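Local coordinates for protein oxidoreductase, 2OG-Fe(II) oxygenase family (Burkholderia pseudomallei, PDB 6N1F) that binds an iron ion and probably catalyses oxidations of the 2-oxoglutarate- and iron(II)-dependent type, at residues 46-51 with 191-196; 148-153 with 212-217; 167-172 with 219-224; 179-184 with 207-212. All coordinates share one frame; numbering follows the deposited sequence.

Interaction 1 of 4, residues 46-51 with 191-196; sequences VGTVML and NVFAPA
Asn191 ND2 and Thr48 OG1 meet through a water that takes the N-H of ND2 at 2.7 Å, lies 2.8 Å from OG1 and donates to Val46 O. Three groups thus grip this one water, and OG1 has a further hydrogen-bond partner in Thr203. Beside the water, Val46 CG1 packs 3.8 Å from Asn191 ND2. The centre of the contact is the Phe193 ring: Thr48 CG2 stands over one face, 3.8 Å from the centroid and 28° off the ring normal, a CH-pi contact. Since CG2 is the branch anti to the backbone N of Thr48, OG1 is left beside that N, turned to the water. Met50, a selenomethionine, brings CB to 3.9 Å from Phe193 CD1. Its chain runs out extended and bends only at the last torsion (chi3 63°), with SE 3.6 Å from Ala194 O and alongside Pro195. Phe29 stacks on the same Phe193 ring. The strands 48-51 and 191-193 run at 19° to each other with axes 8.9 Å apart, too far for backbone pairing; they belong to two different sheets, and the Phe193 ring fills the gap between them against Thr48 and Met50, the face-to-face packing characteristic of the double-stranded beta-helix (jelly-roll) core of 2OG-Fe(II) oxygenases.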
loop_
_atom_site.group_PDB
_atom_site.type_symbol
_atom_site.label_atom_id
_atom_site.label_comp_id
_atom_site.label_asym_id
_atom_site.label_seq_id
_atom_site.Cartn_x
_atom_site.Cartn_y
_atom_site.Cartn_z
ATOM N N VAL A 46 -9.941 0.829 -13.994
ATOM C CA VAL A 46 -9.153 2.011 -13.668
ATOM C C VAL A 46 -7.715 1.634 -13.331
ATOM O O VAL A 46 -6.773 2.334 -13.716
ATOM C CB VAL A 46 -9.822 2.776 -12.507
ATOM C CG1 VAL A 46 -8.926 3.878 -12.003
ATOM C CG2 VAL A 46 -11.160 3.334 -12.935
ATOM N N GLY A 47 -7.514 0.537 -12.605
ATOM C CA GLY A 47 -6.193 0.157 -12.161
ATOM C C GLY A 47 -5.907 0.500 -10.719
ATOM O O GLY A 47 -4.867 0.085 -10.197
ATOM N N THR A 48 -6.818 1.215 -10.059
ATOM C CA THR A 48 -6.661 1.685 -8.692
ATOM C C THR A 48 -8.049 1.846 -8.094
ATOM O O THR A 48 -8.979 2.264 -8.782
ATOM C CB THR A 48 -5.911 3.025 -8.644
ATOM O OG1 THR A 48 -4.682 2.894 -9.357
ATOM C CG2 THR A 48 -5.598 3.417 -7.205
ATOM N N VAL A 49 -8.193 1.501 -6.820
ATOM C CA VAL A 49 -9.445 1.705 -6.108
ATOM C C VAL A 49 -9.120 2.068 -4.664
ATOM O O VAL A 49 -8.152 1.558 -4.090
ATOM C CB VAL A 49 -10.340 0.455 -6.215
ATOM C CG1 VAL A 49 -9.685 -0.739 -5.509
ATOM C CG2 VAL A 49 -11.701 0.738 -5.652
HETATM N N MSE A 50 -9.907 2.981 -4.095
HETATM C CA MSE A 50 -9.790 3.384 -2.685
HETATM C C MSE A 50 -11.003 2.895 -1.909
HETATM O O MSE A 50 -12.145 3.211 -2.251
HETATM C CB MSE A 50 -9.675 4.914 -2.539
HETATM C CG MSE A 50 -9.494 5.378 -1.120
HETATM SE SE MSE A 50 -8.813 7.216 -1.086
HETATM C CE MSE A 50 -10.325 8.140 -1.954
ATOM N N LEU A 51 -10.752 2.129 -0.861
ATOM C CA LEU A 51 -11.859 1.591 -0.088
ATOM C C LEU A 51 -12.136 2.485 1.116
ATOM O O LEU A 51 -11.200 3.043 1.699
ATOM C CB LEU A 51 -11.532 0.176 0.380
ATOM C CG LEU A 51 -10.932 -0.727 -0.703
ATOM C CD1 LEU A 51 -10.402 -2.034 -0.097
ATOM C CD2 LEU A 51 -11.935 -1.011 -1.811
ATOM N N ASN A 191 -4.875 9.795 -12.221
ATOM C CA ASN A 191 -5.915 9.444 -11.251
ATOM C C ASN A 191 -5.463 9.848 -9.851
ATOM O O ASN A 191 -4.483 9.305 -9.330
ATOM C CB ASN A 191 -6.213 7.940 -11.306
ATOM C CG ASN A 191 -6.584 7.482 -12.699
ATOM O OD1 ASN A 191 -7.180 8.233 -13.463
ATOM N ND2 ASN A 191 -6.221 6.259 -13.045
ATOM N N VAL A 192 -6.191 10.775 -9.234
ATOM C CA VAL A 192 -5.790 11.399 -7.977
ATOM C C VAL A 192 -6.637 10.838 -6.845
ATOM O O VAL A 192 -7.872 10.868 -6.915
ATOM C CB VAL A 192 -5.937 12.930 -8.044
ATOM C CG1 VAL A 192 -5.540 13.563 -6.706
ATOM C CG2 VAL A 192 -5.107 13.486 -9.166
ATOM N N PHE A 193 -5.976 10.375 -5.781
ATOM C CA PHE A 193 -6.648 9.809 -4.616
ATOM C C PHE A 193 -6.159 10.538 -3.380
ATOM O O PHE A 193 -4.963 10.503 -3.079
ATOM C CB PHE A 193 -6.374 8.306 -4.473
ATOM C CG PHE A 193 -6.893 7.490 -5.613
ATOM C CD1 PHE A 193 -8.088 6.805 -5.503
ATOM C CD2 PHE A 193 -6.178 7.409 -6.797
ATOM C CE1 PHE A 193 -8.555 6.060 -6.568
ATOM C CE2 PHE A 193 -6.637 6.679 -7.855
ATOM C CZ PHE A 193 -7.838 5.997 -7.743
ATOM N N ALA A 194 -7.085 11.183 -2.670
ATOM C CA ALA A 194 -6.826 11.818 -1.386
ATOM C C ALA A 194 -7.273 10.875 -0.278
ATOM O O ALA A 194 -8.477 10.641 -0.135
ATOM C CB ALA A 194 -7.576 13.142 -1.285
ATOM N N PRO A 195 -6.382 10.308 0.497
ATOM C CA PRO A 195 -6.809 9.266 1.432
ATOM C C PRO A 195 -7.030 9.843 2.810
ATOM O O PRO A 195 -6.369 10.808 3.196
ATOM C CB PRO A 195 -5.634 8.283 1.409
ATOM C CG PRO A 195 -4.447 9.195 1.246
ATOM C CD PRO A 195 -4.916 10.416 0.448
ATOM N N ALA A 196 -7.968 9.273 3.550
ATOM C CA ALA A 196 -8.206 9.654 4.928
ATOM C C ALA A 196 -7.849 8.480 5.827
ATOM O O ALA A 196 -7.564 7.370 5.365
ATOM C CB ALA A 196 -9.662 10.092 5.131
HETATM O O HOH W 1 -5.182 4.023 -11.880
#

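Interaction 2 of 4, residues 148-153 with 212-217; sequences KDSFIG and RTVRAN
Asp149 N donates to Val214 O at 2.7 Å, and Val214 N returns a bond to Ser150 O at 2.9 Å, the N-H...O angle being 164° in the second. Val214 is therefore held by both its backbone N and O, and the two chains run nearly antiparallel here, their end-to-end directions 160° apart. Ser150 O also receives a CA-H...O contact from Thr213 CA at 3.3 Å. Farther along, a water bridges the chains, accepting from Lys148 N and donating to Asn217 O at 2.7 Å. The extended Lys148 side chain runs along the backbone of the other segment, its CE 3.6 Å from Arg215 O; a turn at the last torsion (chi4 -44°) then brings NZ back to a salt bridge with Asp149 OD2, which it meets at 3.1 Å on the syn side but well out of the carboxylate plane. Val214 CG2 lies 3.7 Å from Ser150 OG, whose hydrogen bond goes to Leu147 O, and Thr213 CG2 sits against Asp149 CA. Phe151 touches Thr213 through CB, while its ring leads away from the contact. This surface contact joins the turn after strand 137-147 to the loop between strands 208-211 and 218-227. Val214 rests on Met146 of strand 137-147, and Ser150 on Ile88 of strand 88-92; just beyond, Ile152 pairs by its backbone with Val211.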
loop_
_atom_site.group_PDB
_atom_site.type_symbol
_atom_site.label_atom_id
_atom_site.label_comp_id
_atom_site.label_asym_id
_atom_site.label_seq_id
_atom_site.Cartn_x
_atom_site.Cartn_y
_atom_site.Cartn_z
ATOM N N LYS A 148 6.174 16.967 6.628
ATOM C CA LYS A 148 5.801 18.102 5.794
ATOM C C LYS A 148 6.866 18.363 4.743
ATOM O O LYS A 148 8.061 18.370 5.051
ATOM C CB LYS A 148 5.610 19.349 6.650
ATOM C CG LYS A 148 5.026 20.528 5.908
ATOM C CD LYS A 148 4.733 21.673 6.872
ATOM C CE LYS A 148 4.429 22.968 6.128
ATOM N NZ LYS A 148 5.378 23.184 5.007
ATOM N N ASP A 149 6.423 18.549 3.499
ATOM C CA ASP A 149 7.222 18.875 2.316
ATOM C C ASP A 149 7.923 17.648 1.746
ATOM O O ASP A 149 8.655 17.775 0.763
ATOM C CB ASP A 149 8.263 19.974 2.583
ATOM C CG ASP A 149 7.628 21.268 3.018
ATOM O OD1 ASP A 149 6.724 21.756 2.303
ATOM O OD2 ASP A 149 8.014 21.786 4.084
ATOM N N SER A 150 7.721 16.470 2.315
ATOM C CA SER A 150 8.173 15.259 1.653
ATOM C C SER A 150 7.242 14.907 0.490
ATOM O O SER A 150 6.112 15.392 0.386
ATOM C CB SER A 150 8.234 14.101 2.653
ATOM O OG SER A 150 6.949 13.839 3.194
ATOM N N PHE A 151 7.738 14.043 -0.391
ATOM C CA PHE A 151 6.972 13.520 -1.515
ATOM C C PHE A 151 7.628 12.227 -1.975
ATOM O O PHE A 151 8.753 11.906 -1.584
ATOM C CB PHE A 151 6.890 14.526 -2.668
ATOM C CG PHE A 151 8.228 14.932 -3.219
ATOM C CD1 PHE A 151 8.848 14.180 -4.205
ATOM C CD2 PHE A 151 8.859 16.077 -2.762
ATOM C CE1 PHE A 151 10.080 14.557 -4.712
ATOM C CE2 PHE A 151 10.093 16.458 -3.261
ATOM C CZ PHE A 151 10.703 15.699 -4.237
ATOM N N ILE A 152 6.911 11.483 -2.812
ATOM C CA ILE A 152 7.465 10.328 -3.510
ATOM C C ILE A 152 7.374 10.623 -4.994
ATOM O O ILE A 152 6.280 10.591 -5.567
ATOM C CB ILE A 152 6.732 9.026 -3.191
ATOM C CG1 ILE A 152 6.679 8.794 -1.688
ATOM C CG2 ILE A 152 7.443 7.872 -3.883
ATOM C CD1 ILE A 152 8.027 8.582 -1.097
ATOM N N GLY A 153 8.512 10.892 -5.619
ATOM C CA GLY A 153 8.527 11.159 -7.041
ATOM C C GLY A 153 8.094 9.953 -7.851
ATOM O O GLY A 153 8.002 8.822 -7.367
ATOM N N ARG A 212 2.118 13.109 -3.844
ATOM C CA ARG A 212 2.433 14.522 -3.972
ATOM C C ARG A 212 2.759 15.124 -2.609
ATOM O O ARG A 212 2.537 14.518 -1.552
ATOM C CB ARG A 212 1.291 15.285 -4.648
ATOM C CG ARG A 212 1.066 14.814 -6.067
ATOM C CD ARG A 212 0.055 15.647 -6.813
ATOM N NE ARG A 212 0.099 15.343 -8.241
ATOM C CZ ARG A 212 -0.847 15.681 -9.113
ATOM N NH1 ARG A 212 -1.939 16.321 -8.706
ATOM N NH2 ARG A 212 -0.706 15.361 -10.390
ATOM N N THR A 213 3.304 16.339 -2.660
ATOM C CA THR A 213 3.900 16.983 -1.501
ATOM C C THR A 213 2.964 16.953 -0.305
ATOM O O THR A 213 1.777 17.266 -0.423
ATOM C CB THR A 213 4.251 18.435 -1.850
ATOM O OG1 THR A 213 4.973 18.445 -3.077
ATOM C CG2 THR A 213 5.114 19.050 -0.769
ATOM N N VAL A 214 3.514 16.574 0.847
ATOM C CA VAL A 214 2.781 16.637 2.103
ATOM C C VAL A 214 2.783 18.084 2.565
ATOM O O VAL A 214 3.844 18.695 2.707
ATOM C CB VAL A 214 3.398 15.716 3.162
ATOM C CG1 VAL A 214 2.666 15.883 4.471
ATOM C CG2 VAL A 214 3.318 14.258 2.703
ATOM N N ARG A 215 1.596 18.634 2.804
ATOM C CA ARG A 215 1.467 20.060 3.038
ATOM C C ARG A 215 1.235 20.413 4.498
ATOM O O ARG A 215 1.363 21.589 4.856
ATOM C CB ARG A 215 0.342 20.645 2.167
ATOM C CG ARG A 215 0.722 20.742 0.685
ATOM C CD ARG A 215 -0.187 21.651 -0.124
ATOM N NE ARG A 215 -1.094 20.897 -0.978
ATOM C CZ ARG A 215 -2.411 20.815 -0.795
ATOM N NH1 ARG A 215 -2.987 21.466 0.212
ATOM N NH2 ARG A 215 -3.156 20.088 -1.625
ATOM N N ALA A 216 0.928 19.441 5.353
ATOM C CA ALA A 216 0.813 19.750 6.770
ATOM C C ALA A 216 1.014 18.483 7.587
ATOM O O ALA A 216 0.833 17.368 7.094
ATOM C CB ALA A 216 -0.535 20.407 7.099
ATOM N N ASN A 217 1.378 18.695 8.855
ATOM C CA ASN A 217 1.742 17.680 9.839
ATOM C C ASN A 217 2.538 16.528 9.237
ATOM O O ASN A 217 3.714 16.693 8.894
ATOM C CB ASN A 217 0.495 17.150 10.551
ATOM C CG ASN A 217 0.828 16.472 11.877
ATOM O OD1 ASN A 217 1.885 16.712 12.467
ATOM N ND2 ASN A 217 -0.075 15.620 12.350
HETATM O O HOH W 2 6.128 17.672 9.422
#

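Interaction 3 of 4, residues 167-172 with 219-224; sequences SVVIQL and RTSLVY
Strands 167-171 and 219-224 run antiparallel, their directions 151° apart, with Val168-Tyr224 and Ile170-Leu222 as hydrogen-bonded pairs and a further bond from Leu172 N to Thr220 O at 2.8 Å. On the face carrying Val168, Ile170, Leu222 and Tyr224, the tyrosine ring lies back over its neighbour: Val168 CB stands over one ring face, 3.7 Å from the centroid and 18° off the normal, while Val168 CG1 reaches to 3.4 Å from Tyr224 OH. Tyr224 CG sits between its own backbone N and carbonyl carbon (chi1 53°), which swings the ring across the strand toward Val168. Ile170 CD1 approaches the edge of that ring at CE2, and Ile170 CB packs 4.1 Å from Leu222 CB. These strands are central neighbours in the larger antiparallel sheet of the jelly-roll fold, and helix 109-117 covers this face through Ile113 and Leu117. The other face is that of Val169, Gln171, Ser221 and Val223. Val169 CG1 meets Ser221 CB at 3.7 Å and Val223 CG2 a little farther off. Gln171, bent at its second torsion, lays NE2 4.2 Å above the centre of the Arg219 guanidinium, with the two planes steeply inclined; the arginine's NE is hydrogen-bonded to Gly179 O. At the start of segment 167-172 the side chain of Ser167 comes to about 5 Å from the iron(III) ion, nearest atoms.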
loop_
_atom_site.group_PDB
_atom_site.type_symbol
_atom_site.label_atom_id
_atom_site.label_comp_id
_atom_site.label_asym_id
_atom_site.label_seq_id
_atom_site.Cartn_x
_atom_site.Cartn_y
_atom_site.Cartn_z
ATOM N N SER A 167 -0.316 -3.575 -5.018
ATOM C CA SER A 167 0.141 -2.859 -3.854
ATOM C C SER A 167 -1.083 -2.514 -3.019
ATOM O O SER A 167 -2.149 -2.226 -3.567
ATOM C CB SER A 167 0.901 -1.590 -4.285
ATOM O OG SER A 167 1.216 -0.794 -3.168
ATOM N N VAL A 168 -0.941 -2.572 -1.696
ATOM C CA VAL A 168 -2.002 -2.218 -0.762
ATOM C C VAL A 168 -1.449 -1.177 0.196
ATOM O O VAL A 168 -0.325 -1.315 0.688
ATOM C CB VAL A 168 -2.540 -3.436 0.022
ATOM C CG1 VAL A 168 -3.640 -3.001 0.937
ATOM C CG2 VAL A 168 -3.054 -4.484 -0.939
ATOM N N VAL A 169 -2.234 -0.133 0.453
ATOM C CA VAL A 169 -1.808 0.982 1.289
ATOM C C VAL A 169 -2.920 1.322 2.251
ATOM O O VAL A 169 -4.020 1.687 1.823
ATOM C CB VAL A 169 -1.444 2.219 0.459
ATOM C CG1 VAL A 169 -0.880 3.275 1.373
ATOM C CG2 VAL A 169 -0.459 1.838 -0.595
ATOM N N ILE A 170 -2.627 1.239 3.542
ATOM C CA ILE A 170 -3.568 1.554 4.605
ATOM C C ILE A 170 -3.173 2.898 5.180
ATOM O O ILE A 170 -2.020 3.079 5.584
ATOM C CB ILE A 170 -3.545 0.489 5.703
ATOM C CG1 ILE A 170 -3.701 -0.895 5.089
ATOM C CG2 ILE A 170 -4.626 0.763 6.751
ATOM C CD1 ILE A 170 -3.674 -1.981 6.133
ATOM N N GLN A 171 -4.116 3.835 5.241
ATOM C CA GLN A 171 -3.799 5.182 5.706
ATOM C C GLN A 171 -3.987 5.233 7.210
ATOM O O GLN A 171 -5.103 5.064 7.714
ATOM C CB GLN A 171 -4.653 6.252 5.028
ATOM C CG GLN A 171 -4.254 7.696 5.392
ATOM C CD GLN A 171 -2.808 8.030 5.026
ATOM O OE1 GLN A 171 -2.130 8.785 5.732
ATOM N NE2 GLN A 171 -2.332 7.463 3.928
ATOM N N LEU A 172 -2.893 5.463 7.917
ATOM C CA LEU A 172 -2.904 5.598 9.354
ATOM C C LEU A 172 -2.741 7.034 9.787
ATOM O O LEU A 172 -2.698 7.309 10.995
ATOM C CB LEU A 172 -1.792 4.742 9.967
ATOM C CG LEU A 172 -1.931 3.233 9.752
ATOM C CD1 LEU A 172 -0.730 2.489 10.328
ATOM C CD2 LEU A 172 -3.238 2.717 10.356
ATOM N N ARG A 219 2.106 12.270 7.278
ATOM C CA ARG A 219 1.267 11.299 6.592
ATOM C C ARG A 219 1.896 9.933 6.812
ATOM O O ARG A 219 3.070 9.725 6.475
ATOM C CB ARG A 219 1.147 11.645 5.100
ATOM C CG ARG A 219 0.430 10.635 4.184
ATOM C CD ARG A 219 0.947 10.877 2.766
ATOM N NE ARG A 219 0.058 10.457 1.688
ATOM C CZ ARG A 219 0.143 9.287 1.056
ATOM N NH1 ARG A 219 1.072 8.391 1.401
ATOM N NH2 ARG A 219 -0.687 9.020 0.063
ATOM N N THR A 220 1.128 9.020 7.405
ATOM C CA THR A 220 1.613 7.711 7.831
ATOM C C THR A 220 0.784 6.627 7.167
ATOM O O THR A 220 -0.444 6.643 7.261
ATOM C CB THR A 220 1.527 7.562 9.347
ATOM O OG1 THR A 220 2.155 8.689 9.967
ATOM C CG2 THR A 220 2.197 6.271 9.798
ATOM N N SER A 221 1.445 5.685 6.510
ATOM C CA SER A 221 0.726 4.673 5.755
ATOM C C SER A 221 1.435 3.334 5.860
ATOM O O SER A 221 2.667 3.275 5.861
ATOM C CB SER A 221 0.586 5.091 4.282
ATOM O OG SER A 221 1.849 5.269 3.664
ATOM N N LEU A 222 0.650 2.261 5.952
ATOM C CA LEU A 222 1.167 0.898 5.866
ATOM C C LEU A 222 1.096 0.443 4.411
ATOM O O LEU A 222 0.008 0.394 3.823
ATOM C CB LEU A 222 0.359 -0.042 6.768
ATOM C CG LEU A 222 0.969 -1.388 7.129
ATOM C CD1 LEU A 222 0.123 -2.023 8.210
ATOM C CD2 LEU A 222 1.057 -2.316 5.957
ATOM N N VAL A 223 2.240 0.061 3.848
ATOM C CA VAL A 223 2.351 -0.278 2.437
ATOM C C VAL A 223 2.821 -1.725 2.330
ATOM O O VAL A 223 3.779 -2.117 3.002
ATOM C CB VAL A 223 3.323 0.673 1.711
ATOM C CG1 VAL A 223 3.524 0.235 0.282
ATOM C CG2 VAL A 223 2.806 2.096 1.757
ATOM N N TYR A 224 2.157 -2.519 1.498
ATOM C CA TYR A 224 2.668 -3.864 1.254
ATOM C C TYR A 224 2.376 -4.298 -0.171
ATOM O O TYR A 224 1.538 -3.718 -0.865
ATOM C CB TYR A 224 2.133 -4.905 2.253
ATOM C CG TYR A 224 0.630 -5.041 2.472
ATOM C CD1 TYR A 224 -0.054 -6.182 2.054
ATOM C CD2 TYR A 224 -0.086 -4.075 3.172
ATOM C CE1 TYR A 224 -1.425 -6.337 2.292
ATOM C CE2 TYR A 224 -1.458 -4.218 3.411
ATOM C CZ TYR A 224 -2.117 -5.342 2.972
ATOM O OH TYR A 224 -3.465 -5.455 3.214
#

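Interaction 4 of 4, residues 179-184 with 207-212; sequences GEFVVH and HRHEVR. With FE (Fe (III) ion), chain E.
His209, on a strand paired with 179-184, binds iron(III) through NE2 at 2.2 Å, while Phe181 of the partner strand lies against its ring. His155 and Asp157 complete the protein side of the site, the facial triad of two histidines and one carboxylate known from 2OG-Fe(II) oxygenases, and a water lies 2.5 Å from the metal. Strands 181-184 and 208-211 run antiparallel in the smaller sheet of the double-stranded beta-helix; Val182 and Glu210 form a hydrogen-bonded pair, with Val182 N to Glu210 O at 2.7 Å. Phe181 CZ sits over one face of the His209 ring, 3.8 Å above its plane and offset toward the rim, although the two rings as a whole meet obliquely, planes at 38°. His209 CG lies between its backbone N and carbonyl carbon (chi1 60°), a torsion that swings the ring so that NE2 points at the iron; ND1 makes a weak bond back to His207 O. On the same face of the sheet Val183 CG1 presses on His207 CB at 3.4 Å. The opposite face, with Val182, His184 and Glu210, is polar at one end: His184 NE2 donates to Glu210 OE2 at 3.0 Å, coming from above the carboxylate plane. Arg212 NE makes a long ion pair with the same OE2, which would probably favour a negative carboxylate; its NH2 has the stronger salt bridge, to Glu26. Val182 CG2 lies over one face of the Arg212 guanidinium, 3.5 Å from NE.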
loop_
_atom_site.group_PDB
_atom_site.type_symbol
_atom_site.label_atom_id
_atom_site.label_comp_id
_atom_site.label_asym_id
_atom_site.label_seq_id
_atom_site.Cartn_x
_atom_site.Cartn_y
_atom_site.Cartn_z
ATOM N N GLY A 179 -0.362 15.347 -0.016
ATOM C CA GLY A 179 -0.077 13.924 0.093
ATOM C C GLY A 179 -0.962 13.020 -0.741
ATOM O O GLY A 179 -1.201 11.862 -0.358
ATOM N N GLU A 180 -1.454 13.503 -1.879
ATOM C CA GLU A 180 -2.290 12.659 -2.715
ATOM C C GLU A 180 -1.480 11.536 -3.357
ATOM O O GLU A 180 -0.329 11.709 -3.765
ATOM C CB GLU A 180 -2.993 13.475 -3.790
ATOM C CG GLU A 180 -3.955 14.533 -3.258
ATOM C CD GLU A 180 -3.261 15.846 -2.989
ATOM O OE1 GLU A 180 -2.011 15.865 -3.076
ATOM O OE2 GLU A 180 -3.955 16.855 -2.702
ATOM N N PHE A 181 -2.095 10.368 -3.426
ATOM C CA PHE A 181 -1.551 9.255 -4.179
ATOM C C PHE A 181 -2.028 9.403 -5.622
ATOM O O PHE A 181 -3.235 9.373 -5.881
ATOM C CB PHE A 181 -2.014 7.943 -3.543
ATOM C CG PHE A 181 -1.529 6.750 -4.242
ATOM C CD1 PHE A 181 -0.236 6.308 -4.047
ATOM C CD2 PHE A 181 -2.352 6.070 -5.125
ATOM C CE1 PHE A 181 0.230 5.205 -4.724
ATOM C CE2 PHE A 181 -1.894 4.959 -5.788
ATOM C CZ PHE A 181 -0.596 4.532 -5.593
ATOM N N VAL A 182 -1.093 9.603 -6.557
ATOM C CA VAL A 182 -1.431 9.870 -7.950
ATOM C C VAL A 182 -0.864 8.774 -8.836
ATOM O O VAL A 182 0.346 8.521 -8.819
ATOM C CB VAL A 182 -0.912 11.239 -8.404
ATOM C CG1 VAL A 182 -1.385 11.512 -9.809
ATOM C CG2 VAL A 182 -1.390 12.320 -7.441
ATOM N N VAL A 183 -1.736 8.167 -9.649
ATOM C CA VAL A 183 -1.379 7.161 -10.643
ATOM C C VAL A 183 -1.415 7.793 -12.023
ATOM O O VAL A 183 -2.348 8.541 -12.352
ATOM C CB VAL A 183 -2.344 5.960 -10.587
ATOM C CG1 VAL A 183 -1.911 4.880 -11.566
ATOM C CG2 VAL A 183 -2.458 5.424 -9.181
ATOM N N HIS A 184 -0.420 7.456 -12.850
ATOM C CA HIS A 184 -0.249 7.998 -14.197
ATOM C C HIS A 184 -0.285 6.883 -15.240
ATOM O O HIS A 184 0.746 6.536 -15.833
ATOM C CB HIS A 184 1.064 8.770 -14.299
ATOM C CG HIS A 184 1.116 9.983 -13.424
ATOM N ND1 HIS A 184 0.977 11.256 -13.922
ATOM C CD2 HIS A 184 1.278 10.115 -12.089
ATOM C CE1 HIS A 184 1.056 12.126 -12.933
ATOM N NE2 HIS A 184 1.240 11.461 -11.809
ATOM N N HIS A 207 1.288 0.591 -13.357
ATOM C CA HIS A 207 1.223 2.015 -13.642
ATOM C C HIS A 207 2.206 2.771 -12.771
ATOM O O HIS A 207 2.336 2.488 -11.576
ATOM C CB HIS A 207 -0.174 2.573 -13.403
ATOM C CG HIS A 207 -1.227 1.944 -14.253
ATOM N ND1 HIS A 207 -1.210 2.011 -15.628
ATOM C CD2 HIS A 207 -2.331 1.234 -13.921
ATOM C CE1 HIS A 207 -2.259 1.367 -16.108
ATOM N NE2 HIS A 207 -2.955 0.886 -15.094
ATOM N N ARG A 208 2.891 3.729 -13.388
ATOM C CA ARG A 208 3.683 4.688 -12.639
ATOM C C ARG A 208 2.791 5.421 -11.644
ATOM O O ARG A 208 1.614 5.671 -11.916
ATOM C CB ARG A 208 4.343 5.671 -13.611
ATOM C CG ARG A 208 5.326 5.024 -14.577
ATOM C CD ARG A 208 5.846 6.002 -15.644
ATOM N NE ARG A 208 6.767 7.021 -15.128
ATOM C CZ ARG A 208 8.047 6.800 -14.822
ATOM N NH1 ARG A 208 8.566 5.588 -14.959
ATOM N NH2 ARG A 208 8.811 7.790 -14.367
ATOM N N HIS A 209 3.341 5.745 -10.474
ATOM C CA HIS A 209 2.564 6.455 -9.460
ATOM C C HIS A 209 3.489 7.239 -8.537
ATOM O O HIS A 209 4.710 7.065 -8.545
ATOM C CB HIS A 209 1.692 5.504 -8.639
ATOM C CG HIS A 209 2.466 4.461 -7.908
ATOM N ND1 HIS A 209 2.442 3.131 -8.270
ATOM C CD2 HIS A 209 3.289 4.548 -6.837
ATOM C CE1 HIS A 209 3.212 2.443 -7.450
ATOM N NE2 HIS A 209 3.739 3.277 -6.570
ATOM N N GLU A 210 2.880 8.092 -7.713
ATOM C CA GLU A 210 3.625 9.043 -6.905
ATOM C C GLU A 210 2.742 9.525 -5.772
ATOM O O GLU A 210 1.511 9.467 -5.844
ATOM C CB GLU A 210 4.066 10.252 -7.738
ATOM C CG GLU A 210 2.892 11.156 -8.047
ATOM C CD GLU A 210 3.274 12.455 -8.756
ATOM O OE1 GLU A 210 4.374 12.984 -8.498
ATOM O OE2 GLU A 210 2.458 12.946 -9.566
ATOM N N VAL A 211 3.385 10.053 -4.743
ATOM C CA VAL A 211 2.693 10.752 -3.674
ATOM C C VAL A 211 3.102 12.215 -3.754
ATOM O O VAL A 211 4.298 12.527 -3.771
ATOM C CB VAL A 211 3.019 10.137 -2.303
ATOM C CG1 VAL A 211 2.237 10.849 -1.208
ATOM C CG2 VAL A 211 2.721 8.622 -2.299
ATOM N N ARG A 212 2.118 13.109 -3.844
ATOM C CA ARG A 212 2.433 14.522 -3.972
ATOM C C ARG A 212 2.759 15.124 -2.609
ATOM O O ARG A 212 2.537 14.518 -1.552
ATOM C CB ARG A 212 1.291 15.285 -4.648
ATOM C CG ARG A 212 1.066 14.814 -6.067
ATOM C CD ARG A 212 0.055 15.647 -6.813
ATOM N NE ARG A 212 0.099 15.343 -8.241
ATOM C CZ ARG A 212 -0.847 15.681 -9.113
ATOM N NH1 ARG A 212 -1.939 16.321 -8.706
ATOM N NH2 ARG A 212 -0.706 15.361 -10.390
HETATM FE FE FE E . 5.098 2.622 -5.024
HETATM O O HOH W 3 2.365 4.321 -15.994
HETATM O O HOH W 4 4.586 4.439 -3.355
#

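From the N terminus, segment 46-51 packs against 191-196, 140 residues on, so interaction 1 closes the longest loop. Segments 148-153, 167-172 and 179-184 follow in order and find their partners after 191-196. Interactions 2, 3 and 4 therefore each cross interaction 1. Interaction 4 closes the shortest loop and lies within the loops of both interaction 2 and interaction 3, which cross each other. Interactions 2 and 4 share Arg212. Interaction 3 pairs two strands of the larger sheet and interaction 4 two of the smaller; interaction 1 packs the two sheets together, and interaction 2 fastens the turn after strand 137-147 beside them.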